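PDB 4R36: putative acyl-[acyl-carrier-protein]--UDP-N-acetylglucosamine O-acyltransferase, which probably transfers an acyl chain from acyl carrier protein to UDP-N-acetylglucosamine, the first step of lipid A biosynthesis. Local coordinates for residues A62-G67 with A80-I85; A117-T122 with A137-I142; G149-M154 with S167-M172. One frame throughout, in Å; residues are numbered along the deposited sequence.

Contact 1. Residues A62-G67 with A80-I85; sequences ANILYG and AVIGAI
Leu65 N gives its hydrogen to Ile82 O at 2.7 Å, the shortest of three backbone hydrogen bonds that join the two segments. The others run from Asn63 N to Ala80 O and from Ile82 N to Asn63 O, each 2.9 Å long, the latter almost straight at 171°. Past Ile82 a water takes over the pairing: it donates to Tyr66 O at 2.7 Å and to Gly83 O at 2.6 Å, and so lies between two carbonyl oxygens that cannot bond each other. Gly83, with a positive phi of 96°, lies at the corner. This is parallel pairing of equivalent strands, 63-64 and 81-82, on successive coils of the left-handed beta helix. Ile64 and Ile82 point into the prism side by side, CD1 to CD1 at 4.1 Å, and both also touch Ile76. At the corner Leu65 bends toward the other coil. Its CB and CG lie close to Ile82 O; with CG anti to the carbonyl carbon (chi1 -52°), CD1 reaches Ala84 CB at 3.7 Å and Val81 CG1 at 4.0 Å. Asn63 and Val81 share the outward face, where the second subunit covers them: its Asn61 packs on Asn63, its Met59 on Leu65, and its Glu108 on Val81 and Ala84. A calcium ion lies about 6 Å from the Val81 side chain. The Tyr66 side chain takes little part; it packs on Arg48 and Asn49, and its hydroxyl is hydrogen-bonded to Glu95.

Contact 2. Residues A117-T122 with A137-I142; sequences AAKGRT and AHDALI
Asp139, Thr122 and Lys119 carry this contact, in which a corner of one coil of the left-handed beta helix meets the end of a loop leading into strand 121-124. Asp139 sits in a type II turn from Ala137 to Ala140. Its CG lies beside the backbone N and anti to the carbonyl carbon (chi1 -46°), which carries the carboxylate back under the bend at 118-120. There OD1 accepts Gly120 N at 3.0 Å, a nearly straight bond (174°) that arrives on the anti side, tilted 34° from the carboxylate plane. The other oxygen, OD2, takes His138 ND1 at 2.8 Å, in the plane of the imidazole, and is also bonded by Thr116 OG1. The bond from ND1 probably limits rotation of the ring of His138, a residue seen to bind UDP-N-acetylglucosamine, consistent with Asp139 as a second-shell residue. Thr122 meets the backbone of the same turn: its OG1 accepts Asp139 N at 2.9 Å and is hydrogen-bonded to Asn113 O as well. The methyl carbon Thr122 CG2 rests against Ala137 O at 3.4 Å. A CA-H...O contact runs from Asp139 CA to Arg121 O, 3.5 Å away. Lys119 forms the more exposed flank. Its CB presses on Asp139 OD1 at 3.4 Å, and from there the fully extended chain runs alongside the turn toward Ala140. At its end NZ donates to a water at 2.8 Å; that water lies within hydrogen-bonding distance of Arg121 O and, at 2.7 Å, of Ala140 O, though it may not donate to both at once.

Contact 3. Residues G149-M154 with S167-M172; sequences GNSTKM and SANVLM
Thr152 OG1 is held from two directions by the next coil: it donates to Ser167 O at 2.7 Å, in the carbonyl plane, and accepts Val170 N at 3.0 Å. A chi1 of -79° sets OG1 beside its own backbone N, facing the corner at 167-170, and leaves CG2 alongside the Val170 side chain. Asn150 O, within the type II turn from Gly149 to Thr152, accepts Asn169 N at 2.8 Å. Past the corner the strands 153-154 and 171-172 pair in parallel, through Lys153 N to Val170 O at 2.9 Å and Met172 N to Lys153 O at 3.1 Å. Leu171 lies beside the aliphatic part of Lys153, CD2 against CG at 3.7 Å. The lysine chain bends at chi2 (-67°), which brings NZ back to Ser151 OG at 3.1 Å; the ammonium also bonds Gly133 O and forms a salt bridge with Glu132 of the second subunit. On the inward face Met154 CG touches Met172 SD at 4.1 Å, with Ile160 against both side chains. Here a threonine hydroxyl adds a tie between two corners; stacked corner turns followed by parallel strands with apolar side chains facing inward are typical of the left-handed beta helix of hexapeptide acyltransferases.

All three contacts join neighbouring coils of one beta helix, in series along the chain. Contacts 1 and 3 are buried and lie on the same parallel sheet, about 20 Å apart between centres; both touch the second subunit, and contact 3 the third as well. Contact 1 relies on backbone bonds and aliphatic packing; contact 3 adds a side-chain hydroxyl and an intersubunit charge pair. Contact 2 is partly exposed, has no other subunit against its segments, and works mainly through side-chain to backbone bonds around a carboxylate next to a substrate-binding histidine. It touches contact 3, with a probable hydrogen bond from Ala137 N to Met154 O and packing of Ile142 on Met154.

Contact 1. Residues A62-G67 with A80-I85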
ATOM      1  N   ALA A  62      -0.080  -5.638  18.586  1.00 19.56           N
ATOM      2  CA  ALA A  62      -0.682  -6.552  17.651  1.00 19.78           C
ATOM      3  C   ALA A  62      -2.066  -6.897  18.185  1.00 21.16           C
ATOM      4  O   ALA A  62      -2.299  -6.789  19.415  1.00 20.05           O
ATOM      5  CB  ALA A  62       0.176  -7.792  17.492  1.00 20.43           C
ATOM      6  N   ASN A  63      -2.959  -7.341  17.287  1.00 19.27           N
ATOM      7  CA  ASN A  63      -4.333  -7.653  17.611  1.00 20.54           C
ATOM      8  C   ASN A  63      -4.689  -9.057  17.115  1.00 21.27           C
ATOM      9  O   ASN A  63      -4.536  -9.360  15.899  1.00 19.92           O
ATOM     10  CB  ASN A  63      -5.265  -6.645  17.003  1.00 22.13           C
ATOM     11  CG  ASN A  63      -4.863  -5.202  17.328  1.00 27.56           C
ATOM     12  OD1 ASN A  63      -3.989  -4.541  16.679  1.00 39.30           O
ATOM     13  ND2 ASN A  63      -5.513  -4.708  18.233  1.00 29.54           N
ATOM     14  N   ILE A  64      -5.102  -9.946  18.033  1.00 17.90           N
ATOM     15  CA  ILE A  64      -5.517 -11.287  17.712  1.00 17.67           C
ATOM     16  C   ILE A  64      -6.986 -11.402  18.086  1.00 22.22           C
ATOM     17  O   ILE A  64      -7.375 -11.464  19.310  1.00 20.26           O
ATOM     18  CB  ILE A  64      -4.687 -12.348  18.475  1.00 19.41           C
ATOM     19  CG1 ILE A  64      -3.185 -12.064  18.480  1.00 22.24           C
ATOM     20  CG2 ILE A  64      -4.972 -13.777  17.946  1.00 19.54           C
ATOM     21  CD1 ILE A  64      -2.548 -12.137  17.115  1.00 23.55           C
ATOM     22  N   LEU A  65      -7.836 -11.412  17.057  1.00 19.87           N
ATOM     23  CA  LEU A  65      -9.268 -11.274  17.263  1.00 20.90           C
ATOM     24  C   LEU A  65     -10.062 -12.596  17.205  1.00 18.95           C
ATOM     25  O   LEU A  65      -9.555 -13.669  16.796  1.00 18.49           O
ATOM     26  CB  LEU A  65      -9.821 -10.279  16.229  1.00 21.54           C
ATOM     27  CG  LEU A  65      -9.145  -8.906  16.102  1.00 22.19           C
ATOM     28  CD1 LEU A  65      -9.890  -8.107  15.021  1.00 23.22           C
ATOM     29  CD2 LEU A  65      -9.178  -8.180  17.433  1.00 23.40           C
ATOM     30  N   TYR A  66     -11.295 -12.493  17.673  1.00 19.61           N
ATOM     31  CA  TYR A  66     -12.255 -13.571  17.701  1.00 18.93           C
ATOM     32  C   TYR A  66     -12.174 -14.417  16.428  1.00 22.73           C
ATOM     33  O   TYR A  66     -12.367 -13.907  15.295  1.00 20.32           O
ATOM     34  CB  TYR A  66     -13.641 -12.905  17.797  1.00 21.42           C
ATOM     35  CG  TYR A  66     -14.785 -13.851  17.886  1.00 23.75           C
ATOM     36  CD1 TYR A  66     -15.386 -14.356  16.750  1.00 24.96           C
ATOM     37  CD2 TYR A  66     -15.321 -14.229  19.148  1.00 25.14           C
ATOM     38  CE1 TYR A  66     -16.480 -15.200  16.834  1.00 27.84           C
ATOM     39  CE2 TYR A  66     -16.414 -15.100  19.226  1.00 26.77           C
ATOM     40  CZ  TYR A  66     -16.980 -15.587  18.093  1.00 29.82           C
ATOM     41  OH  TYR A  66     -18.052 -16.436  18.154  1.00 31.64           O
ATOM     42  N   GLY A  67     -11.857 -15.696  16.618  1.00 23.12           N
ATOM     43  CA  GLY A  67     -11.806 -16.630  15.528  1.00 20.87           C
ATOM     44  C   GLY A  67     -10.401 -16.967  15.068  1.00 18.83           C
ATOM     45  O   GLY A  67     -10.239 -17.738  14.134  1.00 18.35           O
ATOM     46  N   ALA A  80       0.055  -5.907  13.419  1.00 17.76           N
ATOM     47  CA  ALA A  80      -0.685  -6.940  12.710  1.00 16.72           C
ATOM     48  C   ALA A  80      -2.069  -7.162  13.312  1.00 16.89           C
ATOM     49  O   ALA A  80      -2.282  -6.985  14.530  1.00 17.72           O
ATOM     50  CB  ALA A  80       0.089  -8.224  12.709  1.00 16.58           C
ATOM     51  N   VAL A  81      -3.032  -7.457  12.451  1.00 17.05           N
ATOM     52  CA  VAL A  81      -4.361  -7.687  12.891  1.00 17.79           C
ATOM     53  C   VAL A  81      -4.812  -9.019  12.293  1.00 17.62           C
ATOM     54  O   VAL A  81      -5.113  -9.093  11.072  1.00 14.99           O
ATOM     55  CB  VAL A  81      -5.307  -6.542  12.477  1.00 17.29           C
ATOM     56  CG1 VAL A  81      -6.707  -6.782  13.038  1.00 19.74           C
ATOM     57  CG2 VAL A  81      -4.761  -5.163  12.925  1.00 18.38           C
ATOM     58  N   ILE A  82      -4.982 -10.014  13.141  1.00 17.96           N
ATOM     59  CA  ILE A  82      -5.468 -11.320  12.730  1.00 17.23           C
ATOM     60  C   ILE A  82      -6.879 -11.558  13.231  1.00 18.81           C
ATOM     61  O   ILE A  82      -7.184 -11.322  14.411  1.00 17.55           O
ATOM     62  CB  ILE A  82      -4.501 -12.408  13.228  1.00 19.85           C
ATOM     63  CG1 ILE A  82      -3.078 -12.164  12.660  1.00 21.03           C
ATOM     64  CG2 ILE A  82      -4.972 -13.796  12.818  1.00 18.13           C
ATOM     65  CD1 ILE A  82      -2.043 -13.130  13.162  1.00 21.48           C
ATOM     66  N   GLY A  83      -7.774 -11.947  12.306  1.00 17.34           N
ATOM     67  CA  GLY A  83      -9.098 -12.387  12.613  1.00 16.34           C
ATOM     68  C   GLY A  83     -10.217 -11.399  12.526  1.00 17.50           C
ATOM     69  O   GLY A  83     -11.357 -11.743  12.848  1.00 16.46           O
ATOM     70  N   ALA A  84      -9.963 -10.197  12.016  1.00 17.30           N
ATOM     71  CA  ALA A  84     -11.065  -9.279  11.817  1.00 18.49           C
ATOM     72  C   ALA A  84     -12.081  -9.824  10.820  1.00 17.47           C
ATOM     73  O   ALA A  84     -11.737 -10.658   9.934  1.00 17.38           O
ATOM     74  CB  ALA A  84     -10.573  -7.925  11.375  1.00 17.91           C
ATOM     75  N   ILE A  85     -13.330  -9.388  10.985  1.00 18.01           N
ATOM     76  CA  ILE A  85     -14.389  -9.820  10.119  1.00 18.02           C
ATOM     77  C   ILE A  85     -14.073  -9.489   8.638  1.00 17.74           C
ATOM     78  O   ILE A  85     -13.345  -8.522   8.362  1.00 18.56           O
ATOM     79  CB  ILE A  85     -15.762  -9.276  10.485  1.00 20.84           C
ATOM     80  CG1 ILE A  85     -15.794  -7.740  10.415  1.00 22.74           C
ATOM     81  CG2 ILE A  85     -16.150  -9.803  11.878  1.00 22.94           C
ATOM     82  CD1 ILE A  85     -17.162  -7.184  10.574  1.00 27.53           C
TER
HETATM   83  O   HOH W   1     -13.417 -11.533  14.449  1.00 19.96           O

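Contact 2. Residues A117-T122 with A137-I142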
ATOM      1  N   ALA A 117     -19.240 -17.516   4.920  1.00 21.93           N
ATOM      2  CA  ALA A 117     -19.956 -18.762   4.631  1.00 21.35           C
ATOM      3  C   ALA A 117     -19.507 -19.420   3.338  1.00 24.03           C
ATOM      4  O   ALA A 117     -19.759 -20.579   3.110  1.00 19.81           O
ATOM      5  CB  ALA A 117     -21.448 -18.490   4.550  1.00 24.73           C
ATOM      6  N   ALA A 118     -18.893 -18.672   2.442  1.00 21.37           N
ATOM      7  CA  ALA A 118     -18.357 -19.270   1.197  1.00 21.94           C
ATOM      8  C   ALA A 118     -17.389 -20.417   1.422  1.00 22.87           C
ATOM      9  O   ALA A 118     -17.234 -21.249   0.534  1.00 22.27           O
ATOM     10  CB  ALA A 118     -17.654 -18.171   0.332  1.00 23.66           C
ATOM     11  N   LYS A 119     -16.664 -20.383   2.532  1.00 19.20           N
ATOM     12  CA  LYS A 119     -15.771 -21.427   2.949  1.00 20.74           C
ATOM     13  C   LYS A 119     -15.767 -21.527   4.480  1.00 22.14           C
ATOM     14  O   LYS A 119     -16.115 -22.564   5.034  1.00 20.67           O
ATOM     15  CB  LYS A 119     -14.320 -21.218   2.431  1.00 20.67           C
ATOM     16  CG  LYS A 119     -13.414 -22.390   2.784  1.00 22.18           C
ATOM     17  CD  LYS A 119     -11.982 -22.256   2.289  1.00 22.00           C
ATOM     18  CE  LYS A 119     -11.140 -23.388   2.814  1.00 22.30           C
ATOM     19  NZ  LYS A 119      -9.727 -23.368   2.331  1.00 22.07           N
ATOM     20  N   GLY A 120     -15.376 -20.470   5.171  1.00 19.87           N
ATOM     21  CA  GLY A 120     -15.467 -20.413   6.611  1.00 19.95           C
ATOM     22  C   GLY A 120     -14.181 -20.291   7.346  1.00 19.19           C
ATOM     23  O   GLY A 120     -14.174 -20.068   8.553  1.00 19.78           O
ATOM     24  N   ARG A 121     -13.069 -20.422   6.613  1.00 18.33           N
ATOM     25  CA  ARG A 121     -11.731 -20.469   7.186  1.00 18.19           C
ATOM     26  C   ARG A 121     -10.776 -19.757   6.204  1.00 19.16           C
ATOM     27  O   ARG A 121     -10.738 -20.118   5.034  1.00 20.41           O
ATOM     28  CB  ARG A 121     -11.256 -21.914   7.342  1.00 18.47           C
ATOM     29  CG  ARG A 121     -12.187 -22.768   8.238  1.00 19.31           C
ATOM     30  CD  ARG A 121     -11.776 -24.219   8.208  1.00 19.12           C
ATOM     31  NE  ARG A 121     -10.483 -24.458   8.843  1.00 17.97           N
ATOM     32  CZ  ARG A 121      -9.838 -25.604   8.775  1.00 20.88           C
ATOM     33  NH1 ARG A 121     -10.367 -26.629   8.163  1.00 20.46           N
ATOM     34  NH2 ARG A 121      -8.657 -25.766   9.350  1.00 21.88           N
ATOM     35  N   THR A 122     -10.115 -18.711   6.681  1.00 17.22           N
ATOM     36  CA  THR A 122      -8.962 -18.093   5.989  1.00 16.51           C
ATOM     37  C   THR A 122      -7.765 -18.844   6.561  1.00 16.25           C
ATOM     38  O   THR A 122      -7.592 -18.936   7.763  1.00 17.07           O
ATOM     39  CB  THR A 122      -8.888 -16.600   6.298  1.00 15.09           C
ATOM     40  OG1 THR A 122     -10.161 -16.021   6.008  1.00 15.27           O
ATOM     41  CG2 THR A 122      -7.777 -15.948   5.470  1.00 15.38           C
ATOM     42  N   ALA A 137      -7.451 -11.821   2.410  1.00 14.80           N
ATOM     43  CA  ALA A 137      -8.856 -11.629   2.478  1.00 15.87           C
ATOM     44  C   ALA A 137      -9.534 -12.897   2.932  1.00 16.33           C
ATOM     45  O   ALA A 137      -8.932 -13.975   2.962  1.00 15.78           O
ATOM     46  CB  ALA A 137      -9.408 -11.186   1.156  1.00 13.85           C
ATOM     47  N   HIS A 138     -10.798 -12.712   3.304  1.00 16.74           N
ATOM     48  CA  HIS A 138     -11.663 -13.842   3.683  1.00 18.16           C
ATOM     49  C   HIS A 138     -11.553 -15.065   2.776  1.00 15.96           C
ATOM     50  O   HIS A 138     -11.535 -14.957   1.548  1.00 15.07           O
ATOM     51  CB  HIS A 138     -13.102 -13.376   3.689  1.00 17.15           C
ATOM     52  CG  HIS A 138     -13.636 -13.027   2.336  1.00 17.40           C
ATOM     53  ND1 HIS A 138     -14.331 -13.929   1.564  1.00 20.12           N
ATOM     54  CD2 HIS A 138     -13.690 -11.842   1.676  1.00 18.29           C
ATOM     55  CE1 HIS A 138     -14.729 -13.346   0.446  1.00 19.39           C
ATOM     56  NE2 HIS A 138     -14.362 -12.074   0.495  1.00 21.17           N
ATOM     57  N   ASP A 139     -11.407 -16.233   3.399  1.00 16.81           N
ATOM     58  CA  ASP A 139     -11.435 -17.564   2.698  1.00 16.12           C
ATOM     59  C   ASP A 139     -10.222 -17.828   1.792  1.00 17.39           C
ATOM     60  O   ASP A 139     -10.187 -18.857   1.107  1.00 18.03           O
ATOM     61  CB  ASP A 139     -12.720 -17.831   1.943  1.00 17.21           C
ATOM     62  CG  ASP A 139     -13.967 -17.492   2.783  1.00 19.13           C
ATOM     63  OD1 ASP A 139     -14.119 -18.108   3.832  1.00 18.59           O
ATOM     64  OD2 ASP A 139     -14.724 -16.579   2.443  1.00 17.98           O
ATOM     65  N   ALA A 140      -9.226 -16.924   1.818  1.00 15.98           N
ATOM     66  CA  ALA A 140      -8.018 -17.142   1.084  1.00 15.06           C
ATOM     67  C   ALA A 140      -7.233 -18.297   1.674  1.00 15.39           C
ATOM     68  O   ALA A 140      -7.419 -18.688   2.842  1.00 15.13           O
ATOM     69  CB  ALA A 140      -7.166 -15.895   1.122  1.00 15.16           C
ATOM     70  N   LEU A 141      -6.427 -18.914   0.837  1.00 14.66           N
ATOM     71  CA  LEU A 141      -5.591 -20.033   1.191  1.00 14.92           C
ATOM     72  C   LEU A 141      -4.146 -19.753   0.723  1.00 16.87           C
ATOM     73  O   LEU A 141      -3.933 -19.618  -0.479  1.00 17.12           O
ATOM     74  CB  LEU A 141      -6.065 -21.329   0.521  1.00 15.22           C
ATOM     75  CG  LEU A 141      -5.124 -22.532   0.784  1.00 15.12           C
ATOM     76  CD1 LEU A 141      -5.063 -22.944   2.233  1.00 17.15           C
ATOM     77  CD2 LEU A 141      -5.532 -23.733  -0.107  1.00 16.55           C
ATOM     78  N   ILE A 142      -3.211 -19.702   1.668  1.00 15.69           N
ATOM     79  CA  ILE A 142      -1.784 -19.664   1.398  1.00 16.53           C
ATOM     80  C   ILE A 142      -1.191 -20.960   1.876  1.00 16.36           C
ATOM     81  O   ILE A 142      -1.500 -21.408   2.994  1.00 16.51           O
ATOM     82  CB  ILE A 142      -1.103 -18.463   2.074  1.00 15.55           C
ATOM     83  CG1 ILE A 142      -1.740 -17.173   1.536  1.00 19.93           C
ATOM     84  CG2 ILE A 142       0.377 -18.458   1.850  1.00 16.16           C
ATOM     85  CD1 ILE A 142      -1.115 -15.897   2.111  1.00 19.91           C
TER
HETATM   86  O   HOH W   2      -8.691 -21.034   3.385  1.00 14.39           O

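Contact 3. Residues G149-M154 with S167-M172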
ATOM      1  N   GLY A 149       5.516 -10.069  -0.680  1.00 14.35           N
ATOM      2  CA  GLY A 149       6.146  -8.771  -0.485  1.00 12.87           C
ATOM      3  C   GLY A 149       5.191  -7.669   0.007  1.00 13.21           C
ATOM      4  O   GLY A 149       3.982  -7.819  -0.015  1.00 13.23           O
ATOM      5  N   ASN A 150       5.790  -6.550   0.432  1.00 12.87           N
ATOM      6  CA  ASN A 150       5.154  -5.437   1.059  1.00 14.89           C
ATOM      7  C   ASN A 150       3.848  -5.028   0.386  1.00 16.36           C
ATOM      8  O   ASN A 150       3.841  -4.738  -0.850  1.00 14.50           O
ATOM      9  CB  ASN A 150       6.074  -4.243   1.090  1.00 16.84           C
ATOM     10  CG  ASN A 150       7.449  -4.573   1.723  1.00 19.75           C
ATOM     11  OD1 ASN A 150       7.510  -5.004   2.828  1.00 23.16           O
ATOM     12  ND2 ASN A 150       8.553  -4.237   1.031  1.00 22.99           N
ATOM     13  N   SER A 151       2.768  -5.025   1.213  1.00 14.17           N
ATOM     14  CA  SER A 151       1.482  -4.470   0.870  1.00 14.75           C
ATOM     15  C   SER A 151       0.857  -5.192  -0.323  1.00 14.76           C
ATOM     16  O   SER A 151      -0.031  -4.657  -0.976  1.00 16.03           O
ATOM     17  CB  SER A 151       1.563  -2.918   0.698  1.00 15.16           C
ATOM     18  OG  SER A 151       0.294  -2.377   0.909  1.00 20.97           O
ATOM     19  N   THR A 152       1.247  -6.437  -0.570  1.00 13.19           N
ATOM     20  CA  THR A 152       0.499  -7.215  -1.557  1.00 14.00           C
ATOM     21  C   THR A 152      -0.881  -7.545  -1.033  1.00 14.67           C
ATOM     22  O   THR A 152      -1.039  -7.803   0.166  1.00 13.85           O
ATOM     23  CB  THR A 152       1.323  -8.409  -2.002  1.00 15.05           C
ATOM     24  OG1 THR A 152       2.274  -7.912  -2.941  1.00 13.63           O
ATOM     25  CG2 THR A 152       0.490  -9.506  -2.614  1.00 15.00           C
ATOM     26  N   LYS A 153      -1.870  -7.496  -1.918  1.00 14.29           N
ATOM     27  CA  LYS A 153      -3.289  -7.702  -1.572  1.00 15.28           C
ATOM     28  C   LYS A 153      -3.827  -8.977  -2.228  1.00 17.60           C
ATOM     29  O   LYS A 153      -3.812  -9.157  -3.510  1.00 17.68           O
ATOM     30  CB  LYS A 153      -4.145  -6.490  -1.958  1.00 16.37           C
ATOM     31  CG  LYS A 153      -3.485  -5.122  -1.667  1.00 16.65           C
ATOM     32  CD  LYS A 153      -3.377  -4.991  -0.150  1.00 16.69           C
ATOM     33  CE  LYS A 153      -2.898  -3.581   0.247  1.00 16.50           C
ATOM     34  NZ  LYS A 153      -2.488  -3.517   1.650  1.00 15.70           N
ATOM     35  N   MET A 154      -4.178  -9.931  -1.379  1.00 16.07           N
ATOM     36  CA  MET A 154      -4.795 -11.177  -1.828  1.00 17.14           C
ATOM     37  C   MET A 154      -6.273 -11.155  -1.542  1.00 18.16           C
ATOM     38  O   MET A 154      -6.690 -11.080  -0.372  1.00 16.99           O
ATOM     39  CB  MET A 154      -4.097 -12.337  -1.160  1.00 18.80           C
ATOM     40  CG  MET A 154      -2.698 -12.563  -1.836  1.00 22.63           C
ATOM     41  SD  MET A 154      -1.677 -13.511  -0.777  1.00 26.58           S
ATOM     42  CE  MET A 154      -1.227 -12.256   0.463  1.00 24.64           C
ATOM     43  N   SER A 167       6.294 -10.334  -5.170  1.00 16.47           N
ATOM     44  CA  SER A 167       6.919  -9.097  -4.754  1.00 16.88           C
ATOM     45  C   SER A 167       5.871  -8.139  -4.183  1.00 15.77           C
ATOM     46  O   SER A 167       4.776  -8.539  -3.811  1.00 16.01           O
ATOM     47  CB  SER A 167       7.727  -8.379  -5.857  1.00 21.17           C
ATOM     48  OG  SER A 167       8.488  -9.271  -6.604  1.00 24.30           O
ATOM     49  N   ALA A 168       6.276  -6.903  -4.036  1.00 15.32           N
ATOM     50  CA  ALA A 168       5.503  -5.889  -3.381  1.00 15.14           C
ATOM     51  C   ALA A 168       4.449  -5.309  -4.259  1.00 15.68           C
ATOM     52  O   ALA A 168       4.581  -5.274  -5.517  1.00 15.86           O
ATOM     53  CB  ALA A 168       6.443  -4.777  -2.920  1.00 16.57           C
ATOM     54  N   ASN A 169       3.408  -4.801  -3.612  1.00 15.54           N
ATOM     55  CA  ASN A 169       2.296  -4.139  -4.290  1.00 15.88           C
ATOM     56  C   ASN A 169       1.655  -4.918  -5.410  1.00 17.40           C
ATOM     57  O   ASN A 169       1.185  -4.341  -6.376  1.00 18.84           O
ATOM     58  CB  ASN A 169       2.750  -2.771  -4.832  1.00 18.63           C
ATOM     59  CG  ASN A 169       2.757  -1.709  -3.732  1.00 26.13           C
ATOM     60  OD1 ASN A 169       2.496  -2.020  -2.585  1.00 28.04           O
ATOM     61  ND2 ASN A 169       3.075  -0.505  -4.073  1.00 28.09           N
ATOM     62  N   VAL A 170       1.567  -6.219  -5.255  1.00 16.22           N
ATOM     63  CA  VAL A 170       0.897  -7.070  -6.226  1.00 15.85           C
ATOM     64  C   VAL A 170      -0.595  -7.149  -5.918  1.00 15.01           C
ATOM     65  O   VAL A 170      -1.014  -7.196  -4.685  1.00 14.94           O
ATOM     66  CB  VAL A 170       1.532  -8.474  -6.290  1.00 15.25           C
ATOM     67  CG1 VAL A 170       0.651  -9.465  -7.040  1.00 16.23           C
ATOM     68  CG2 VAL A 170       2.908  -8.367  -6.966  1.00 16.04           C
ATOM     69  N   LEU A 171      -1.403  -7.140  -6.956  1.00 14.21           N
ATOM     70  CA  LEU A 171      -2.893  -7.256  -6.784  1.00 15.10           C
ATOM     71  C   LEU A 171      -3.358  -8.506  -7.434  1.00 18.61           C
ATOM     72  O   LEU A 171      -3.167  -8.713  -8.652  1.00 16.51           O
ATOM     73  CB  LEU A 171      -3.641  -6.086  -7.408  1.00 16.77           C
ATOM     74  CG  LEU A 171      -3.291  -4.710  -6.848  1.00 19.46           C
ATOM     75  CD1 LEU A 171      -4.060  -3.622  -7.599  1.00 21.63           C
ATOM     76  CD2 LEU A 171      -3.685  -4.747  -5.341  1.00 21.52           C
ATOM     77  N   MET A 172      -3.893  -9.385  -6.585  1.00 19.10           N
ATOM     78  CA  MET A 172      -4.313 -10.728  -6.949  1.00 23.61           C
ATOM     79  C   MET A 172      -5.814 -10.703  -6.817  1.00 25.39           C
ATOM     80  O   MET A 172      -6.336 -10.569  -5.704  1.00 23.42           O
ATOM     81  CB  MET A 172      -3.723 -11.733  -5.942  1.00 24.70           C
ATOM     82  CG  MET A 172      -4.266 -13.092  -6.148  1.00 25.98           C
ATOM     83  SD  MET A 172      -3.290 -14.390  -5.432  1.00 26.11           S
ATOM     84  CE  MET A 172      -4.000 -15.805  -6.271  1.00 29.62           C
TER
HETATM   85  O   HOH W   3      -6.249  -7.881  -4.812  1.00 22.38           O